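Iron-sulfur cluster co-chaperone protein HscB (PDB 3BVO) acts as a mitochondrial co-chaperone that works with ISCU and the Hsp70 chaperone HSPA9 to deliver iron-sulfur clusters to recipient proteins. Local coordinates at residues L62-P75 and S89-L103. Numbering follows the deposited sequence.
Sequences LQHRYQQLQRLVHP and SEKHSTLVNDAYKTL
Tyr66 and Tyr100 both carry CG anti to the backbone N (chi1 177° in each), which swings their rings out between two antiparallel helices to meet in an offset stack, with centroids 4.6 Å apart and planes 29° from parallel. The helices, 62-73 and 89-103, form the antiparallel hairpin of the J domain, and the turn between them carries His74 and Pro75, the start of the HPD signature with which J proteins stimulate Hsp70. Tyrosine suits position 66 because its flat ring packs while its hydroxyl still bonds to Asn97; Tyr100 stacks likewise, its OH lying beside Gln63 CG. Tyr66 CB also lies over the face of the Tyr100 ring, whereas Leu62 CG meets that ring at its edge, 3.8 Å from CD1. At its far end Tyr66 OH donates to Asn97 OD1 over 2.7 Å, at a C=O...O angle of 157° and somewhat tilted from the carbonyl plane. Replacing Tyr66 by alanine is likely to take the stacking partner from Tyr100 and the phenolic donor from Asn97 OD1. Deeper in, compact branched valines interlock as knobs into holes: Val96 sits among Tyr66, Leu69, Gln70 and Val73, and Val73 among Ser89, His92, Ser93 and Val96. His92 CB packs against Val73 CB, 3.7 Å away, while its ring NE2 is hydrogen-bonded to Gln37 O. Small serines allow close approach near the turn. Gln70, whose chain bends at chi2, brings OE1 within 2.6 Å of Ser93 OG, whose hydroxyl donates from above the amide plane. Where helix 62-73 ends, Ser89 OG donates to the carbonyl oxygen of Val73 at 2.7 Å.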
loop_
_atom_site.group_PDB
_atom_site.type_symbol
_atom_site.label_atom_id
_atom_site.label_comp_id
_atom_site.label_asym_id
_atom_site.label_seq_id
_atom_site.Cartn_x
_atom_site.Cartn_y
_atom_site.Cartn_z
ATOM N N LEU A 62 -0.124 -0.966 12.661
ATOM C CA LEU A 62 0.713 -0.561 11.549
ATOM C C LEU A 62 1.435 0.739 11.836
ATOM O O LEU A 62 2.651 0.843 11.667
ATOM C CB LEU A 62 -0.163 -0.380 10.322
ATOM C CG LEU A 62 0.596 -0.273 9.021
ATOM C CD1 LEU A 62 1.360 -1.573 8.756
ATOM C CD2 LEU A 62 -0.409 0.030 7.921
ATOM N N GLN A 63 0.657 1.721 12.282
ATOM C CA GLN A 63 1.129 3.059 12.600
ATOM C C GLN A 63 2.161 3.013 13.736
ATOM O O GLN A 63 3.156 3.734 13.720
ATOM C CB GLN A 63 -0.082 3.914 12.969
ATOM C CG GLN A 63 0.128 5.417 12.875
ATOM C CD GLN A 63 -1.017 6.202 13.507
ATOM O OE1 GLN A 63 -2.168 5.764 13.510
ATOM N NE2 GLN A 63 -0.702 7.365 14.045
ATOM N N HIS A 64 1.925 2.123 14.695
ATOM C CA HIS A 64 2.843 1.879 15.806
ATOM C C HIS A 64 4.194 1.321 15.327
ATOM O O HIS A 64 5.250 1.829 15.719
ATOM C CB HIS A 64 2.182 0.933 16.812
ATOM C CG HIS A 64 2.989 0.701 18.047
ATOM N ND1 HIS A 64 3.264 1.700 18.956
ATOM C CD2 HIS A 64 3.575 -0.419 18.530
ATOM C CE1 HIS A 64 3.992 1.208 19.942
ATOM N NE2 HIS A 64 4.193 -0.077 19.708
ATOM N N ARG A 65 4.153 0.285 14.481
ATOM C CA ARG A 65 5.362 -0.275 13.889
ATOM C C ARG A 65 6.104 0.836 13.194
ATOM O O ARG A 65 7.296 1.027 13.424
ATOM C CB ARG A 65 5.044 -1.354 12.856
ATOM C CG ARG A 65 6.294 -1.974 12.211
ATOM C CD ARG A 65 6.677 -3.241 12.954
ATOM N NE ARG A 65 8.111 -3.452 13.179
ATOM C CZ ARG A 65 8.873 -4.314 12.513
ATOM N NH1 ARG A 65 10.140 -4.440 12.829
ATOM N NH2 ARG A 65 8.390 -5.054 11.529
ATOM N N TYR A 66 5.386 1.567 12.340
ATOM C CA TYR A 66 5.966 2.672 11.588
ATOM C C TYR A 66 6.830 3.556 12.488
ATOM O O TYR A 66 7.926 3.972 12.101
ATOM C CB TYR A 66 4.879 3.516 10.905
ATOM C CG TYR A 66 5.460 4.705 10.174
ATOM C CD1 TYR A 66 6.145 4.535 8.962
ATOM C CD2 TYR A 66 5.374 5.989 10.707
ATOM C CE1 TYR A 66 6.710 5.621 8.291
ATOM C CE2 TYR A 66 5.939 7.084 10.045
ATOM C CZ TYR A 66 6.599 6.892 8.841
ATOM O OH TYR A 66 7.148 7.961 8.181
ATOM N N GLN A 67 6.336 3.827 13.691
ATOM C CA GLN A 67 7.089 4.620 14.654
ATOM C C GLN A 67 8.310 3.889 15.223
ATOM O O GLN A 67 9.413 4.424 15.177
ATOM C CB GLN A 67 6.180 5.113 15.769
ATOM C CG GLN A 67 5.099 6.052 15.285
ATOM C CD GLN A 67 3.924 6.059 16.217
ATOM O OE1 GLN A 67 4.091 6.033 17.435
ATOM N NE2 GLN A 67 2.720 6.073 15.656
ATOM N N GLN A 68 8.118 2.679 15.750
ATOM C CA GLN A 68 9.235 1.886 16.272
ATOM C C GLN A 68 10.418 1.947 15.312
ATOM O O GLN A 68 11.547 2.241 15.717
ATOM C CB GLN A 68 8.843 0.418 16.470
ATOM C CG GLN A 68 7.831 0.138 17.564
ATOM C CD GLN A 68 7.295 -1.293 17.522
ATOM O OE1 GLN A 68 7.554 -2.056 16.578
ATOM N NE2 GLN A 68 6.538 -1.661 18.553
ATOM N N LEU A 69 10.144 1.669 14.039
ATOM C CA LEU A 69 11.197 1.562 13.048
ATOM C C LEU A 69 11.797 2.921 12.766
ATOM O O LEU A 69 13.022 3.050 12.628
ATOM C CB LEU A 69 10.699 0.892 11.762
ATOM C CG LEU A 69 10.175 -0.531 11.964
ATOM C CD1 LEU A 69 9.754 -1.156 10.644
ATOM C CD2 LEU A 69 11.220 -1.391 12.663
ATOM N N GLN A 70 10.943 3.938 12.711
ATOM C CA GLN A 70 11.410 5.275 12.375
ATOM C C GLN A 70 12.249 5.849 13.518
ATOM O O GLN A 70 13.050 6.762 13.324
ATOM C CB GLN A 70 10.249 6.192 11.979
ATOM C CG GLN A 70 10.568 7.142 10.815
ATOM C CD GLN A 70 11.344 6.480 9.662
ATOM O OE1 GLN A 70 12.556 6.271 9.758
ATOM N NE2 GLN A 70 10.650 6.182 8.560
ATOM N N ARG A 71 12.079 5.268 14.700
ATOM C CA ARG A 71 12.906 5.574 15.853
ATOM C C ARG A 71 14.320 5.010 15.639
ATOM O O ARG A 71 15.296 5.550 16.155
ATOM C CB ARG A 71 12.262 4.986 17.116
ATOM C CG ARG A 71 12.629 5.690 18.417
ATOM C CD ARG A 71 11.890 5.098 19.634
ATOM N NE ARG A 71 10.486 5.522 19.716
ATOM C CZ ARG A 71 9.426 4.723 19.564
ATOM N NH1 ARG A 71 8.204 5.234 19.651
ATOM N NH2 ARG A 71 9.572 3.418 19.333
ATOM N N LEU A 72 14.422 3.940 14.854
ATOM C CA LEU A 72 15.676 3.207 14.692
ATOM C C LEU A 72 16.485 3.660 13.501
ATOM O O LEU A 72 17.706 3.703 13.574
ATOM C CB LEU A 72 15.412 1.706 14.562
ATOM C CG LEU A 72 14.851 0.975 15.782
ATOM C CD1 LEU A 72 14.323 -0.389 15.379
ATOM C CD2 LEU A 72 15.899 0.860 16.885
ATOM N N VAL A 73 15.815 3.986 12.401
ATOM C CA VAL A 73 16.521 4.215 11.133
ATOM C C VAL A 73 16.477 5.634 10.542
ATOM O O VAL A 73 17.184 5.917 9.573
ATOM C CB VAL A 73 16.075 3.218 10.041
ATOM C CG1 VAL A 73 16.350 1.794 10.479
ATOM C CG2 VAL A 73 14.610 3.420 9.684
ATOM N N HIS A 74 15.663 6.516 11.116
ATOM C CA HIS A 74 15.509 7.868 10.578
ATOM C C HIS A 74 16.817 8.674 10.549
ATOM O O HIS A 74 17.537 8.720 11.547
ATOM C CB HIS A 74 14.428 8.649 11.328
ATOM C CG HIS A 74 13.976 9.879 10.604
ATOM N ND1 HIS A 74 14.553 11.116 10.804
ATOM C CD2 HIS A 74 13.029 10.056 9.651
ATOM C CE1 HIS A 74 13.965 12.003 10.022
ATOM N NE2 HIS A 74 13.036 11.386 9.313
ATOM N N PRO A 75 17.111 9.330 9.406
ATOM C CA PRO A 75 18.413 9.968 9.178
ATOM C C PRO A 75 18.857 10.974 10.244
ATOM O O PRO A 75 20.062 11.226 10.371
ATOM C CB PRO A 75 18.230 10.652 7.820
ATOM C CG PRO A 75 17.189 9.850 7.152
ATOM C CD PRO A 75 16.230 9.502 8.238
ATOM N N SER A 89 20.760 4.372 6.492
ATOM C CA SER A 89 19.714 5.017 7.294
ATOM C C SER A 89 18.663 5.655 6.396
ATOM O O SER A 89 17.470 5.532 6.650
ATOM C CB SER A 89 20.333 6.057 8.231
ATOM O OG SER A 89 19.417 7.075 8.580
ATOM N N GLU A 90 19.128 6.327 5.345
ATOM C CA GLU A 90 18.271 6.893 4.311
ATOM C C GLU A 90 17.551 5.783 3.524
ATOM O O GLU A 90 16.332 5.851 3.306
ATOM C CB GLU A 90 19.101 7.802 3.389
ATOM C CG GLU A 90 18.499 8.116 2.028
ATOM C CD GLU A 90 17.526 9.267 2.068
ATOM O OE1 GLU A 90 16.409 9.093 2.601
ATOM O OE2 GLU A 90 17.872 10.348 1.551
ATOM N N LYS A 91 18.288 4.753 3.113
ATOM C CA LYS A 91 17.658 3.665 2.367
ATOM C C LYS A 91 16.511 3.029 3.158
ATOM O O LYS A 91 15.368 3.088 2.708
ATOM C CB LYS A 91 18.686 2.644 1.869
ATOM C CG LYS A 91 19.559 3.210 0.756
ATOM C CD LYS A 91 20.458 2.189 0.068
ATOM C CE LYS A 91 21.207 2.855 -1.100
ATOM N NZ LYS A 91 21.907 1.875 -1.979
ATOM N N HIS A 92 16.818 2.469 4.336
ATOM C CA HIS A 92 15.828 1.924 5.277
ATOM C C HIS A 92 14.600 2.830 5.439
ATOM O O HIS A 92 13.467 2.391 5.200
ATOM C CB HIS A 92 16.449 1.737 6.663
ATOM C CG HIS A 92 17.202 0.457 6.840
ATOM N ND1 HIS A 92 16.578 -0.765 6.960
ATOM C CD2 HIS A 92 18.527 0.213 6.960
ATOM C CE1 HIS A 92 17.486 -1.711 7.122
ATOM N NE2 HIS A 92 18.677 -1.144 7.120
ATOM N N SER A 93 14.832 4.086 5.840
ATOM C CA SER A 93 13.754 5.049 6.143
ATOM C C SER A 93 12.788 5.277 4.971
ATOM O O SER A 93 11.564 5.380 5.170
ATOM C CB SER A 93 14.341 6.379 6.606
ATOM O OG SER A 93 13.418 7.083 7.413
ATOM N N THR A 94 13.348 5.347 3.762
ATOM C CA THR A 94 12.569 5.326 2.530
ATOM C C THR A 94 11.721 4.069 2.427
ATOM O O THR A 94 10.522 4.171 2.168
ATOM C CB THR A 94 13.458 5.435 1.263
ATOM O OG1 THR A 94 14.386 6.523 1.404
ATOM C CG2 THR A 94 12.602 5.653 0.012
ATOM N N LEU A 95 12.322 2.890 2.626
ATOM C CA LEU A 95 11.560 1.639 2.501
ATOM C C LEU A 95 10.439 1.644 3.523
ATOM O O LEU A 95 9.293 1.350 3.197
ATOM C CB LEU A 95 12.429 0.390 2.698
ATOM C CG LEU A 95 13.596 0.053 1.762
ATOM C CD1 LEU A 95 14.504 -0.953 2.438
ATOM C CD2 LEU A 95 13.129 -0.478 0.411
ATOM N N VAL A 96 10.770 2.008 4.758
ATOM C CA VAL A 96 9.784 2.045 5.832
ATOM C C VAL A 96 8.584 2.887 5.414
ATOM O O VAL A 96 7.434 2.465 5.572
ATOM C CB VAL A 96 10.398 2.563 7.140
ATOM C CG1 VAL A 96 9.328 2.739 8.205
ATOM C CG2 VAL A 96 11.476 1.602 7.629
ATOM N N ASN A 97 8.855 4.057 4.848
ATOM C CA ASN A 97 7.790 4.900 4.318
ATOM C C ASN A 97 6.958 4.195 3.264
ATOM O O ASN A 97 5.732 4.237 3.328
ATOM C CB ASN A 97 8.345 6.202 3.744
ATOM C CG ASN A 97 8.845 7.138 4.812
ATOM O OD1 ASN A 97 8.413 7.082 5.969
ATOM N ND2 ASN A 97 9.765 8.015 4.430
ATOM N N ASP A 98 7.619 3.550 2.303
ATOM C CA ASP A 98 6.914 2.879 1.217
ATOM C C ASP A 98 5.941 1.871 1.784
ATOM O O ASP A 98 4.730 2.038 1.658
ATOM C CB ASP A 98 7.881 2.185 0.265
ATOM C CG ASP A 98 8.664 3.152 -0.582
ATOM O OD1 ASP A 98 8.226 4.317 -0.748
ATOM O OD2 ASP A 98 9.729 2.735 -1.092
ATOM N N ALA A 99 6.480 0.838 2.425
ATOM C CA ALA A 99 5.680 -0.148 3.121
ATOM C C ALA A 99 4.484 0.510 3.841
ATOM O O ALA A 99 3.318 0.205 3.562
ATOM C CB ALA A 99 6.552 -0.917 4.096
ATOM N N TYR A 100 4.763 1.437 4.738
ATOM C CA TYR A 100 3.681 2.011 5.491
ATOM C C TYR A 100 2.548 2.545 4.591
ATOM O O TYR A 100 1.402 2.084 4.701
ATOM C CB TYR A 100 4.177 3.099 6.427
ATOM C CG TYR A 100 3.052 3.751 7.165
ATOM C CD1 TYR A 100 2.245 3.003 8.037
ATOM C CD2 TYR A 100 2.766 5.104 6.988
ATOM C CE1 TYR A 100 1.189 3.590 8.735
ATOM C CE2 TYR A 100 1.704 5.711 7.686
ATOM C CZ TYR A 100 0.926 4.942 8.557
ATOM O OH TYR A 100 -0.110 5.512 9.251
ATOM N N LYS A 101 2.870 3.504 3.713
ATOM C CA LYS A 101 1.893 4.060 2.766
ATOM C C LYS A 101 1.164 2.951 1.990
ATOM O O LYS A 101 -0.064 2.953 1.918
ATOM C CB LYS A 101 2.551 5.061 1.796
ATOM C CG LYS A 101 3.369 6.165 2.485
ATOM C CD LYS A 101 3.549 7.426 1.629
ATOM C CE LYS A 101 2.294 8.331 1.672
ATOM N NZ LYS A 101 2.533 9.731 1.165
ATOM N N THR A 102 1.928 2.000 1.450
ATOM C CA THR A 102 1.388 0.889 0.683
ATOM C C THR A 102 0.361 0.067 1.470
ATOM O O THR A 102 -0.727 -0.237 0.966
ATOM C CB THR A 102 2.507 -0.048 0.220
ATOM O OG1 THR A 102 3.498 0.710 -0.471
ATOM C CG2 THR A 102 1.974 -1.150 -0.695
ATOM N N LEU A 103 0.700 -0.310 2.696
ATOM C CA LEU A 103 -0.196 -1.166 3.458
ATOM C C LEU A 103 -1.383 -0.417 4.076
ATOM O O LEU A 103 -2.425 -1.032 4.330
ATOM C CB LEU A 103 0.559 -1.928 4.543
ATOM C CG LEU A 103 1.726 -2.809 4.129
ATOM C CD1 LEU A 103 2.183 -3.581 5.343
ATOM C CD2 LEU A 103 1.326 -3.744 3.023
#